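Long-range contacts in putative polysaccharide biosynthesis protein with aminopeptidase-like domain (Clostridium acetobutylicum, PDB 3K9T), which binds one zinc ion per subunit and probably acts in the biosynthesis of modified polysaccharides, with no peptidase activity expected despite its aminopeptidase-like fold: residues A[3-9]-A[417-421]; A[12-16]-A[339-344]; A[62-68]-A[228-233]; A[96-102]-A[158-162]; A[204-208]-A[221-225]. All coordinates share one frame; numbering follows the deposited sequence.

Contact 1. Residues A[3-9]-A[417-421]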
# COMPACT_ATOMS: atom_id res chain seq x y z
N GLU A 3 23.72 -26.36 8.63
CA GLU A 3 23.63 -27.11 7.38
C GLU A 3 23.33 -28.59 7.70
O GLU A 3 22.78 -29.31 6.86
CB GLU A 3 24.88 -26.93 6.50
CG GLU A 3 25.06 -25.53 5.90
CD GLU A 3 23.85 -24.98 5.10
OE1 GLU A 3 23.30 -25.70 4.26
OE2 GLU A 3 23.46 -23.79 5.27
N GLU A 4 23.66 -29.02 8.91
CA GLU A 4 23.29 -30.36 9.36
C GLU A 4 21.78 -30.65 9.38
O GLU A 4 21.39 -31.81 9.38
CB GLU A 4 23.90 -30.65 10.73
CG GLU A 4 25.42 -30.87 10.66
CD GLU A 4 25.95 -31.54 11.91
OE1 GLU A 4 25.28 -31.42 12.96
OE2 GLU A 4 27.02 -32.19 11.83
N ILE A 5 20.95 -29.61 9.40
CA ILE A 5 19.51 -29.79 9.29
C ILE A 5 19.13 -30.33 7.90
O ILE A 5 18.07 -30.94 7.74
CB ILE A 5 18.74 -28.46 9.57
CG1 ILE A 5 17.46 -28.71 10.37
CG2 ILE A 5 18.43 -27.75 8.28
CD1 ILE A 5 16.77 -27.44 10.88
N ASN A 6 19.97 -30.11 6.89
CA ASN A 6 19.62 -30.48 5.53
C ASN A 6 19.29 -31.97 5.38
O ASN A 6 18.40 -32.34 4.65
CB ASN A 6 20.71 -30.10 4.53
CG ASN A 6 20.98 -28.59 4.48
OD1 ASN A 6 20.30 -27.76 5.10
ND2 ASN A 6 22.01 -28.23 3.74
N LYS A 7 19.99 -32.83 6.10
CA LYS A 7 19.79 -34.27 5.97
C LYS A 7 18.43 -34.64 6.54
O LYS A 7 17.81 -35.57 6.03
CB LYS A 7 20.94 -35.10 6.62
CG LYS A 7 21.18 -34.78 8.11
CD LYS A 7 22.43 -35.46 8.76
CE LYS A 7 22.93 -34.71 10.07
NZ LYS A 7 24.02 -33.66 9.85
N TYR A 8 17.99 -33.92 7.59
CA TYR A 8 16.68 -34.15 8.17
C TYR A 8 15.57 -33.73 7.19
O TYR A 8 14.57 -34.43 7.03
CB TYR A 8 16.51 -33.42 9.50
CG TYR A 8 17.41 -33.96 10.60
CD1 TYR A 8 17.06 -35.09 11.33
CD2 TYR A 8 18.59 -33.35 10.90
CE1 TYR A 8 17.91 -35.59 12.31
CE2 TYR A 8 19.43 -33.83 11.87
CZ TYR A 8 19.10 -34.95 12.57
OH TYR A 8 19.97 -35.39 13.54
N ILE A 9 15.75 -32.58 6.52
CA ILE A 9 14.79 -32.14 5.53
C ILE A 9 14.78 -33.16 4.40
O ILE A 9 13.70 -33.58 3.95
CB ILE A 9 15.09 -30.72 5.00
CG1 ILE A 9 14.88 -29.70 6.12
CG2 ILE A 9 14.20 -30.41 3.84
CD1 ILE A 9 15.49 -28.29 5.85
N ARG A 417 17.70 -19.25 1.01
CA ARG A 417 18.97 -19.97 0.92
C ARG A 417 19.94 -19.43 -0.13
O ARG A 417 21.14 -19.50 0.05
CB ARG A 417 18.74 -21.45 0.71
CG ARG A 417 18.12 -22.13 1.90
CD ARG A 417 18.60 -23.53 2.01
NE ARG A 417 17.90 -24.29 3.03
CZ ARG A 417 18.43 -25.31 3.70
NH1 ARG A 417 19.69 -25.69 3.48
NH2 ARG A 417 17.68 -25.95 4.60
N ARG A 418 19.42 -18.90 -1.22
CA ARG A 418 20.27 -18.32 -2.26
C ARG A 418 21.09 -17.13 -1.73
O ARG A 418 22.28 -16.96 -2.01
CB ARG A 418 19.39 -17.83 -3.38
CG ARG A 418 20.07 -17.75 -4.66
CD ARG A 418 19.09 -17.45 -5.75
NE ARG A 418 19.83 -16.88 -6.85
CZ ARG A 418 19.30 -16.15 -7.81
NH1 ARG A 418 18.00 -15.91 -7.81
NH2 ARG A 418 20.10 -15.68 -8.78
N ILE A 419 20.40 -16.31 -0.95
CA ILE A 419 21.01 -15.19 -0.30
C ILE A 419 22.02 -15.67 0.74
O ILE A 419 23.11 -15.16 0.80
CB ILE A 419 19.93 -14.28 0.31
CG1 ILE A 419 19.01 -13.76 -0.83
CG2 ILE A 419 20.57 -13.18 1.12
CD1 ILE A 419 19.72 -13.12 -1.99
N LYS A 420 21.65 -16.70 1.50
CA LYS A 420 22.48 -17.22 2.58
C LYS A 420 23.81 -17.77 2.07
O LYS A 420 24.89 -17.47 2.60
CB LYS A 420 21.71 -18.32 3.31
CG LYS A 420 22.30 -18.74 4.64
CD LYS A 420 23.40 -19.80 4.50
CE LYS A 420 23.77 -20.40 5.85
NZ LYS A 420 24.98 -21.25 5.76
N TYR A 421 23.71 -18.59 1.03
CA TYR A 421 24.89 -19.18 0.46
C TYR A 421 25.74 -18.13 -0.25
O TYR A 421 26.96 -18.23 -0.26
CB TYR A 421 24.51 -20.32 -0.48
CG TYR A 421 23.85 -21.49 0.21
CD1 TYR A 421 24.37 -22.01 1.39
CD2 TYR A 421 22.73 -22.12 -0.36
CE1 TYR A 421 23.79 -23.08 2.02
CE2 TYR A 421 22.12 -23.21 0.28
CZ TYR A 421 22.65 -23.69 1.46
OH TYR A 421 22.05 -24.76 2.10
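Glu3 and Tyr421 reach for each other, the phenol OH donating to Glu3 OE1 at 2.7 Å on the syn side of the carboxylate, with the carboxylate and ring planes 57° apart. OE2 accepts from Lys420 NZ at 3.0 Å on its anti side, a hydrogen-bonded salt bridge, both donors tilted out of the carboxylate plane. A bend at chi2 (-54°) curls the Glu3 chain so that its carboxylate reaches both partners. Within 3-9, Asn6 ND2 also donates to Glu3 OE1, from the carboxylate face opposite Tyr421 OH. The 16.3 Å between the axes of 5-9 and 417-421 is spanned by long polar side chains, linking the aminopeptidase-like region to the permutated winged helix-turn-helix domain. Tyr351 of helix 336-355 joins them, bonding to Glu3 OE2 and lying in cation-pi contact with Arg417, while Asp424 pairs with Lys420. The Arg417 guanidinium passes alongside the Asn6 amide, their planes 46° apart. Its NH1 donates to Asn6 OD1 at 2.7 Å, with the acceptor in the guanidinium plane but NH1 above the carbonyl plane. NH1 also donates to Tyr421 OH at 2.9 Å. Ile9 CD1 lies at the guanidinium edge, 3.4 Å from NH2, and Glu348 pairs with Arg417 NE.

Contact 2. Residues A[12-16]-A[339-344]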
# COMPACT_ATOMS: atom_id res chain seq x y z
N SER A 12 12.68 -36.40 5.01
CA SER A 12 11.40 -36.06 5.61
C SER A 12 10.29 -37.04 5.26
O SER A 12 9.37 -37.24 6.05
CB SER A 12 11.02 -34.63 5.24
OG SER A 12 10.67 -34.56 3.90
N SER A 13 10.39 -37.67 4.09
CA SER A 13 9.44 -38.68 3.73
C SER A 13 9.42 -39.79 4.76
O SER A 13 8.37 -40.15 5.27
CB SER A 13 9.78 -39.28 2.39
OG SER A 13 9.19 -40.57 2.32
N GLU A 14 10.58 -40.36 5.04
CA GLU A 14 10.68 -41.38 6.06
C GLU A 14 10.19 -40.86 7.43
O GLU A 14 9.45 -41.55 8.14
CB GLU A 14 12.13 -41.85 6.13
CG GLU A 14 12.43 -42.94 7.15
CD GLU A 14 13.92 -43.28 7.18
OE1 GLU A 14 14.44 -43.86 6.19
OE2 GLU A 14 14.55 -42.94 8.19
N THR A 15 10.59 -39.65 7.81
CA THR A 15 10.14 -39.09 9.10
C THR A 15 8.62 -38.87 9.14
O THR A 15 8.02 -39.05 10.19
CB THR A 15 10.87 -37.77 9.40
OG1 THR A 15 12.28 -38.01 9.28
CG2 THR A 15 10.52 -37.24 10.82
N GLY A 16 8.00 -38.51 8.02
CA GLY A 16 6.53 -38.37 7.98
C GLY A 16 5.86 -39.68 8.41
O GLY A 16 4.83 -39.72 9.11
N LEU A 339 2.22 -34.73 6.58
CA LEU A 339 3.04 -34.71 7.79
C LEU A 339 4.51 -34.46 7.44
O LEU A 339 5.17 -33.58 8.03
CB LEU A 339 2.88 -36.00 8.53
CG LEU A 339 1.51 -36.16 9.17
CD1 LEU A 339 1.28 -37.65 9.40
CD2 LEU A 339 1.39 -35.33 10.46
N ALA A 340 5.01 -35.18 6.43
CA ALA A 340 6.37 -34.96 5.93
C ALA A 340 6.58 -33.50 5.53
O ALA A 340 7.60 -32.89 5.88
CB ALA A 340 6.65 -35.87 4.73
N ASP A 341 5.62 -32.94 4.81
CA ASP A 341 5.76 -31.58 4.31
C ASP A 341 5.69 -30.55 5.42
O ASP A 341 6.42 -29.56 5.41
CB ASP A 341 4.73 -31.26 3.25
CG ASP A 341 4.92 -29.86 2.66
OD1 ASP A 341 5.82 -29.68 1.82
OD2 ASP A 341 4.17 -28.95 3.05
N SER A 342 4.76 -30.73 6.35
CA SER A 342 4.70 -29.82 7.50
C SER A 342 6.02 -29.85 8.31
O SER A 342 6.51 -28.83 8.74
CB SER A 342 3.53 -30.18 8.38
OG SER A 342 2.30 -30.06 7.67
N TYR A 343 6.60 -31.02 8.49
CA TYR A 343 7.84 -31.15 9.24
C TYR A 343 9.01 -30.47 8.53
O TYR A 343 9.77 -29.73 9.13
CB TYR A 343 8.09 -32.62 9.46
CG TYR A 343 9.47 -33.07 9.84
CD1 TYR A 343 9.89 -33.07 11.16
CD2 TYR A 343 10.33 -33.60 8.88
CE1 TYR A 343 11.13 -33.53 11.52
CE2 TYR A 343 11.60 -34.06 9.23
CZ TYR A 343 11.98 -34.03 10.55
OH TYR A 343 13.21 -34.50 10.92
N LYS A 344 9.13 -30.74 7.24
CA LYS A 344 10.11 -30.09 6.36
C LYS A 344 9.97 -28.55 6.45
O LYS A 344 10.96 -27.81 6.56
CB LYS A 344 9.90 -30.64 4.93
CG LYS A 344 10.63 -29.95 3.79
CD LYS A 344 10.83 -30.90 2.60
CE LYS A 344 9.70 -30.88 1.58
NZ LYS A 344 9.80 -29.68 0.72
O HOH W 1 14.13 -36.18 9.07
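Thr15 and Tyr343 make the aromatic part of this contact, their side chains crossing at about a right angle. The methyl CG2 of Thr15 sits over one face of the Tyr343 ring, 3.7 Å from the centroid and 19° off the ring normal, a CH-pi contact. With CG2 placed opposite the backbone N (chi1 -52° for OG1), the methyl is turned onto the ring. Ser12 CB comes to the edge of the same ring, 3.8 Å from CD2, so two residues one helical turn apart meet a face and an edge. The polar link is indirect: one water lies 2.6 Å from Thr15 OG1 and 2.7 Å from Tyr343 OH, bridging two hydroxyls that are themselves 4.0 Å apart. Backbone packing forms the third group. Gly16 CA and Ala340 CA are only 4.0 Å apart, an approach made possible by the missing side chain at Gly16, and Ala340 CB touches Ser12 O at 3.3 Å. The short helical segments pass at 7.9 Å with 120° between their directions. At this point helix 12-26 crosses helix 336-355, where its Ile19 also touches Leu339 and Tyr343; Leu203 and Ala210 of helix 194-211 touch Tyr343, and Phe206 of that helix packs on Thr15.

Contact 3. Residues A[62-68]-A[228-233]; sequences VFDWTVP and TIGSIT
Ile229 O is gripped twice by Thr233, whose OG1 donates to it at 2.6 Å and whose backbone N donates at 2.9 Å, the two arriving from opposite faces of the carbonyl plane. This ties the Thr233 hydroxyl back to its own helix, while Val62 CG2 rests 3.7 Å from OG1. The remaining contact is apolar. Ile232 stands roughly perpendicular to Trp65 and sets CD1 over the indole face, 3.3 Å from the centroid of the five-membered ring and 15° off its normal. An extended chain (chi2 172°) carries that methyl to the indole, while the CG2 branch turns to Val62 O and to Phe63 CD2, the latter at 4.0 Å. At the six-membered end of the indole, Thr228 CG2 lies 3.6 Å from Trp65 CH2. Ile229 CD1 touches both Val62 CG2, 3.9 Å away, and Trp65 CB, and its CG1 packs 3.9 Å from Pro68 CD. The 62-68 segment belongs to the insert, and its type II' turn from Val62 to Trp65 joins two short antiparallel strands. Trp65 NE1 donates to Glu367 O of the second subunit, so the indole gives an apolar face to Ile232 while its N-H is used by a neighbouring subunit of the trimer.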
# COMPACT_ATOMS: atom_id res chain seq x y z
N VAL A 62 -4.39 -19.30 38.25
CA VAL A 62 -3.46 -19.02 37.17
C VAL A 62 -4.00 -17.81 36.40
O VAL A 62 -4.90 -17.92 35.57
CB VAL A 62 -3.19 -20.31 36.34
CG1 VAL A 62 -2.29 -21.25 37.19
CG2 VAL A 62 -4.55 -21.02 35.85
N PHE A 63 -3.43 -16.65 36.73
CA PHE A 63 -4.01 -15.36 36.37
C PHE A 63 -5.51 -15.41 36.75
O PHE A 63 -5.84 -15.80 37.86
CB PHE A 63 -3.75 -14.98 34.89
CG PHE A 63 -2.29 -14.85 34.54
CD1 PHE A 63 -1.42 -14.10 35.33
CD2 PHE A 63 -1.77 -15.48 33.42
CE1 PHE A 63 -0.07 -13.97 34.98
CE2 PHE A 63 -0.43 -15.35 33.08
CZ PHE A 63 0.42 -14.61 33.86
N ASP A 64 -6.40 -15.09 35.81
CA ASP A 64 -7.83 -15.02 36.10
C ASP A 64 -8.47 -16.38 36.17
O ASP A 64 -9.62 -16.50 36.58
CB ASP A 64 -8.58 -14.20 35.03
CG ASP A 64 -9.96 -13.77 35.49
OD1 ASP A 64 -10.06 -13.28 36.64
OD2 ASP A 64 -10.93 -13.94 34.73
N TRP A 65 -7.73 -17.41 35.79
CA TRP A 65 -8.31 -18.75 35.75
C TRP A 65 -7.98 -19.55 37.00
O TRP A 65 -7.08 -19.21 37.75
CB TRP A 65 -7.83 -19.50 34.51
CG TRP A 65 -8.33 -18.93 33.26
CD1 TRP A 65 -8.08 -17.68 32.76
CD2 TRP A 65 -9.17 -19.59 32.30
NE1 TRP A 65 -8.71 -17.53 31.54
CE2 TRP A 65 -9.38 -18.68 31.24
CE3 TRP A 65 -9.73 -20.87 32.21
CZ2 TRP A 65 -10.14 -19.00 30.12
CZ3 TRP A 65 -10.51 -21.19 31.10
CH2 TRP A 65 -10.70 -20.26 30.07
N THR A 66 -8.76 -20.60 37.19
CA THR A 66 -8.56 -21.55 38.27
C THR A 66 -8.32 -22.92 37.69
O THR A 66 -9.10 -23.38 36.88
CB THR A 66 -9.80 -21.64 39.15
OG1 THR A 66 -10.11 -20.34 39.66
CG2 THR A 66 -9.55 -22.63 40.30
N VAL A 67 -7.25 -23.58 38.14
CA VAL A 67 -6.97 -24.93 37.65
C VAL A 67 -8.14 -25.86 38.04
O VAL A 67 -8.44 -26.04 39.22
CB VAL A 67 -5.62 -25.46 38.19
CG1 VAL A 67 -5.42 -26.97 37.88
CG2 VAL A 67 -4.46 -24.66 37.60
N PRO A 68 -8.80 -26.46 37.04
CA PRO A 68 -9.97 -27.31 37.34
C PRO A 68 -9.70 -28.59 38.14
O PRO A 68 -8.56 -28.95 38.38
CB PRO A 68 -10.47 -27.72 35.96
CG PRO A 68 -9.24 -27.71 35.08
CD PRO A 68 -8.36 -26.57 35.64
N THR A 228 -5.65 -23.57 26.11
CA THR A 228 -6.16 -22.49 26.91
C THR A 228 -5.69 -22.58 28.35
O THR A 228 -4.81 -21.84 28.72
CB THR A 228 -7.72 -22.30 26.75
OG1 THR A 228 -7.95 -21.94 25.41
CG2 THR A 228 -8.28 -21.16 27.62
N ILE A 229 -6.28 -23.47 29.14
CA ILE A 229 -5.92 -23.60 30.56
C ILE A 229 -4.43 -23.95 30.77
O ILE A 229 -3.77 -23.44 31.71
CB ILE A 229 -6.87 -24.59 31.31
CG1 ILE A 229 -6.57 -24.58 32.81
CG2 ILE A 229 -6.83 -26.01 30.71
CD1 ILE A 229 -6.69 -23.18 33.47
N GLY A 230 -3.88 -24.78 29.88
CA GLY A 230 -2.46 -25.15 29.95
C GLY A 230 -1.53 -24.00 29.65
O GLY A 230 -0.66 -23.73 30.43
N SER A 231 -1.74 -23.29 28.55
CA SER A 231 -0.91 -22.12 28.22
C SER A 231 -1.00 -21.01 29.27
O SER A 231 0.01 -20.39 29.62
CB SER A 231 -1.22 -21.58 26.82
OG SER A 231 -2.55 -21.15 26.68
N ILE A 232 -2.20 -20.79 29.80
CA ILE A 232 -2.39 -19.79 30.89
C ILE A 232 -1.60 -20.25 32.12
O ILE A 232 -0.84 -19.48 32.69
CB ILE A 232 -3.89 -19.57 31.23
CG1 ILE A 232 -4.64 -19.01 30.01
CG2 ILE A 232 -4.04 -18.57 32.42
CD1 ILE A 232 -6.16 -18.93 30.18
N THR A 233 -1.73 -21.52 32.49
CA THR A 233 -0.95 -22.08 33.59
C THR A 233 0.56 -21.91 33.39
O THR A 233 1.28 -21.51 34.32
CB THR A 233 -1.26 -23.55 33.81
OG1 THR A 233 -2.67 -23.67 34.09
CG2 THR A 233 -0.41 -24.14 34.97

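Contact 4. Residues A[96-102]-A[158-162]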
# COMPACT_ATOMS: atom_id res chain seq x y z
N VAL A 96 -18.20 -40.27 24.63
CA VAL A 96 -18.48 -39.63 25.92
C VAL A 96 -18.06 -38.17 25.88
O VAL A 96 -16.98 -37.85 25.39
CB VAL A 96 -17.75 -40.32 27.12
CG1 VAL A 96 -17.99 -39.53 28.42
CG2 VAL A 96 -18.26 -41.72 27.30
N MSE A 97 -18.93 -37.31 26.40
CA MSE A 97 -18.66 -35.89 26.52
C MSE A 97 -17.56 -35.70 27.58
O MSE A 97 -17.68 -36.18 28.71
CB MSE A 97 -19.95 -35.16 26.90
CG MSE A 97 -19.82 -33.64 27.09
SE MSE A 97 -21.43 -32.94 27.93
CE MSE A 97 -22.59 -33.05 26.36
N SER A 98 -16.48 -35.03 27.20
CA SER A 98 -15.32 -34.91 28.07
C SER A 98 -15.73 -34.17 29.33
O SER A 98 -16.44 -33.18 29.25
CB SER A 98 -14.17 -34.18 27.36
OG SER A 98 -12.93 -34.37 28.02
N TYR A 99 -15.26 -34.67 30.46
CA TYR A 99 -15.58 -34.18 31.79
C TYR A 99 -16.97 -34.63 32.27
O TYR A 99 -17.50 -34.07 33.22
CB TYR A 99 -15.36 -32.65 31.95
CG TYR A 99 -14.01 -32.28 32.55
CD1 TYR A 99 -12.82 -32.67 31.92
CD2 TYR A 99 -13.91 -31.57 33.73
CE1 TYR A 99 -11.57 -32.34 32.45
CE2 TYR A 99 -12.63 -31.25 34.29
CZ TYR A 99 -11.48 -31.65 33.65
OH TYR A 99 -10.22 -31.34 34.15
N SER A 100 -17.52 -35.68 31.65
CA SER A 100 -18.83 -36.19 32.07
C SER A 100 -18.81 -36.65 33.54
O SER A 100 -17.97 -37.47 33.94
CB SER A 100 -19.33 -37.36 31.19
OG SER A 100 -19.93 -36.91 29.98
N VAL A 101 -19.74 -36.12 34.32
CA VAL A 101 -19.95 -36.56 35.71
C VAL A 101 -20.31 -38.06 35.70
O VAL A 101 -20.84 -38.55 34.73
CB VAL A 101 -21.03 -35.69 36.38
CG1 VAL A 101 -20.53 -34.24 36.48
CG2 VAL A 101 -22.34 -35.75 35.59
N PRO A 102 -19.95 -38.82 36.75
CA PRO A 102 -20.31 -40.24 36.72
C PRO A 102 -21.83 -40.46 36.80
O PRO A 102 -22.51 -39.71 37.49
CB PRO A 102 -19.64 -40.81 37.97
CG PRO A 102 -19.36 -39.64 38.83
CD PRO A 102 -19.17 -38.47 37.94
N ILE A 158 -21.64 -44.20 32.97
CA ILE A 158 -20.40 -43.46 32.75
C ILE A 158 -19.60 -43.62 34.05
O ILE A 158 -19.92 -42.98 35.06
CB ILE A 158 -20.60 -41.95 32.47
CG1 ILE A 158 -21.42 -41.71 31.19
CG2 ILE A 158 -19.25 -41.27 32.35
CD1 ILE A 158 -21.86 -40.23 30.99
N ASP A 159 -18.58 -44.47 34.01
CA ASP A 159 -17.72 -44.74 35.15
C ASP A 159 -16.55 -43.78 35.12
O ASP A 159 -15.46 -44.11 34.63
CB ASP A 159 -17.21 -46.20 35.12
CG ASP A 159 -16.45 -46.59 36.37
OD1 ASP A 159 -16.48 -45.80 37.34
OD2 ASP A 159 -15.83 -47.67 36.37
N SER A 160 -16.78 -42.58 35.67
CA SER A 160 -15.79 -41.51 35.66
C SER A 160 -15.57 -40.96 37.05
O SER A 160 -16.26 -41.35 37.99
CB SER A 160 -16.29 -40.37 34.74
OG SER A 160 -17.56 -39.89 35.15
N SER A 161 -14.58 -40.08 37.20
CA SER A 161 -14.38 -39.35 38.46
C SER A 161 -14.01 -37.93 38.17
O SER A 161 -13.33 -37.66 37.18
CB SER A 161 -13.28 -39.98 39.33
OG SER A 161 -12.04 -39.97 38.66
N LEU A 162 -14.44 -37.03 39.05
CA LEU A 162 -14.19 -35.60 38.92
C LEU A 162 -13.87 -35.12 40.34
O LEU A 162 -14.76 -34.92 41.17
CB LEU A 162 -15.42 -34.91 38.34
CG LEU A 162 -15.34 -33.45 37.88
CD1 LEU A 162 -14.17 -33.18 36.94
CD2 LEU A 162 -16.67 -33.07 37.20
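Segment 96-102 is a loop with a type II turn from Met97 to Ser100, and the CA atoms nearest across to segment 158-162 of strand 153-163, those of Pro102 and Ser160, are 4.8 Å apart. Ser160 OG donates to Ser100 O at 2.7 Å, tilted 28° from the carbonyl plane. Its chi1 of 57° sets the hydroxyl between the backbone N and the carbonyl carbon, facing the loop. Trp71 NE1 bonds to the same Ser100 O, giving that carbonyl a second donor. Ser100 OG in turn binds Met97 O at 2.7 Å, a side-chain bond that closes the same turn; OG is also bonded to Gly138 N, while Ser100 CB packs 3.8 Å from Ile158 CD1. Leu162 divides its two methyls: CD1 touches Tyr99 CD2 at 3.6 Å, the two side chains nearly perpendicular, and CD2 meets Val101 CG1 at 4.1 Å. Pro102 lies against the strand backbone, its CA making a CA-H...O contact with Ile158 O at 3.2 Å. Tyr99 stacks on Trp71, and its OH bonds to Lys69 O. The arrangement is that of a loop folded onto a sheet of the insert domain: it leads into strand 103-108, the edge strand antiparallel to 153-163, with Val103 and Ile158 joined through their backbones.

Contact 5. Residues A[204-208]-A[221-225]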
# COMPACT_ATOMS: atom_id res chain seq x y z
N ILE A 204 5.74 -31.67 16.68
CA ILE A 204 6.60 -30.93 17.60
C ILE A 204 7.56 -31.93 18.26
O ILE A 204 8.73 -31.62 18.46
CB ILE A 204 5.68 -30.14 18.60
CG1 ILE A 204 5.01 -28.97 17.87
CG2 ILE A 204 6.34 -29.61 19.75
CD1 ILE A 204 5.94 -28.10 17.22
N THR A 205 7.09 -33.15 18.54
CA THR A 205 7.96 -34.17 19.11
C THR A 205 9.17 -34.43 18.20
O THR A 205 10.33 -34.37 18.65
CB THR A 205 7.19 -35.45 19.45
OG1 THR A 205 6.25 -35.11 20.48
CG2 THR A 205 8.13 -36.58 19.96
N PHE A 206 8.89 -34.61 16.92
CA PHE A 206 9.95 -34.86 15.95
C PHE A 206 10.82 -33.64 15.62
O PHE A 206 11.99 -33.79 15.30
CB PHE A 206 9.40 -35.57 14.71
CG PHE A 206 9.28 -37.06 14.90
CD1 PHE A 206 8.22 -37.59 15.63
CD2 PHE A 206 10.26 -37.91 14.43
CE1 PHE A 206 8.13 -38.95 15.84
CE2 PHE A 206 10.17 -39.27 14.64
CZ PHE A 206 9.10 -39.80 15.33
N ILE A 207 10.27 -32.44 15.71
CA ILE A 207 11.08 -31.25 15.55
C ILE A 207 12.06 -31.22 16.71
O ILE A 207 13.24 -31.08 16.47
CB ILE A 207 10.26 -29.96 15.47
CG1 ILE A 207 9.50 -29.95 14.15
CG2 ILE A 207 11.19 -28.72 15.58
CD1 ILE A 207 8.31 -29.06 14.19
N ALA A 208 11.56 -31.38 17.93
CA ALA A 208 12.41 -31.43 19.15
C ALA A 208 13.50 -32.50 19.00
O ALA A 208 14.68 -32.26 19.26
CB ALA A 208 11.57 -31.67 20.40
N ARG A 221 12.17 -23.92 23.27
CA ARG A 221 11.32 -24.50 24.28
C ARG A 221 10.11 -25.10 23.63
O ARG A 221 9.47 -24.47 22.79
CB ARG A 221 10.86 -23.45 25.25
CG ARG A 221 10.06 -23.98 26.45
CD ARG A 221 9.62 -22.81 27.38
NE ARG A 221 10.78 -22.01 27.78
CZ ARG A 221 11.68 -22.38 28.70
NH1 ARG A 221 11.54 -23.51 29.36
NH2 ARG A 221 12.72 -21.59 28.99
N PHE A 222 9.77 -26.31 24.04
CA PHE A 222 8.64 -27.00 23.46
C PHE A 222 7.63 -27.27 24.56
O PHE A 222 7.95 -27.99 25.48
CB PHE A 222 9.09 -28.30 22.86
CG PHE A 222 10.15 -28.17 21.85
CD1 PHE A 222 11.48 -28.01 22.24
CD2 PHE A 222 9.85 -28.25 20.50
CE1 PHE A 222 12.51 -27.91 21.29
CE2 PHE A 222 10.86 -28.15 19.55
CZ PHE A 222 12.20 -27.97 19.94
N LEU A 223 6.43 -26.72 24.44
CA LEU A 223 5.39 -26.84 25.46
C LEU A 223 4.29 -27.77 24.97
O LEU A 223 3.75 -27.58 23.89
CB LEU A 223 4.80 -25.47 25.77
CG LEU A 223 3.76 -25.46 26.86
CD1 LEU A 223 4.38 -25.86 28.20
CD2 LEU A 223 3.13 -24.08 26.91
N PHE A 224 4.00 -28.81 25.76
CA PHE A 224 2.87 -29.71 25.53
C PHE A 224 1.89 -29.55 26.72
O PHE A 224 2.14 -30.01 27.83
CB PHE A 224 3.32 -31.14 25.45
CG PHE A 224 4.31 -31.44 24.39
CD1 PHE A 224 5.66 -31.17 24.58
CD2 PHE A 224 3.92 -32.10 23.24
CE1 PHE A 224 6.59 -31.52 23.59
CE2 PHE A 224 4.85 -32.46 22.27
CZ PHE A 224 6.18 -32.16 22.45
N ALA A 225 0.75 -28.93 26.47
CA ALA A 225 -0.16 -28.52 27.54
C ALA A 225 -1.58 -28.51 27.02
O ALA A 225 -1.78 -28.32 25.80
CB ALA A 225 0.22 -27.16 28.02
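Ile204 presents CG2 to both aromatic rings of strand 221-225, lying 3.8 Å from Phe222 CD2, at the edge of that ring, and 3.7 Å from Phe224 CZ. Because this methyl stands opposite the backbone N (chi1 -72° for CG1), it projects between the two phenyl groups. Ile204 and Phe224 lie alongside and point opposite ways. Next, Thr205 stands roughly square to Phe224, its OG1 3.5 Å from CE2; the hydroxyl is bonded to Val201 O one turn back, which suits it to an apolar neighbour. Ile207 adds CG2 at the Phe222 edge, 4.0 Å from CE2. Ala208 closes the run by placing CB over the middle of the Phe222 ring, 3.6 Å from the centroid and 9° off the normal, a nearly vertical CH-pi contact. Ala208 CA is also close, 3.6 Å from Phe222 CZ, so the ring lies close against the helix backbone. The segment axes pass at 9.7 Å and run 154° apart. Helix 194-211 is the crossover of the beta-alpha-beta unit from strand 181-187 to strand 219-225, packed on the central mixed sheet; Leu184 of the first strand touches Ile204 and Phe222, and helix 12-26 adjoins Thr205 through Leu22.

Overall arrangement
Contacts 1, 2 and 5 form a path from the winged helix-turn-helix domain to the central sheet: contact 1 touches contact 2 through Ile9 CG2 and Lys344 CG at 3.6 Å, and contact 2 touches contact 5 through Thr15 CG2 and Phe206 CD2 at 3.7 Å. The path continues to contact 3, where Gly230 CA meets Ala225 CB at 3.9 Å, and to contact 4, where Pro68 CG meets Tyr99 OH at 3.9 Å. Centres of contacts 1 and 4 are about 49 Å apart. The zinc, bound by His190, Asp196 and His325, lies about 10 Å from the Thr228 side chain; the Tyr99 side chain is about 11 Å from that of His190.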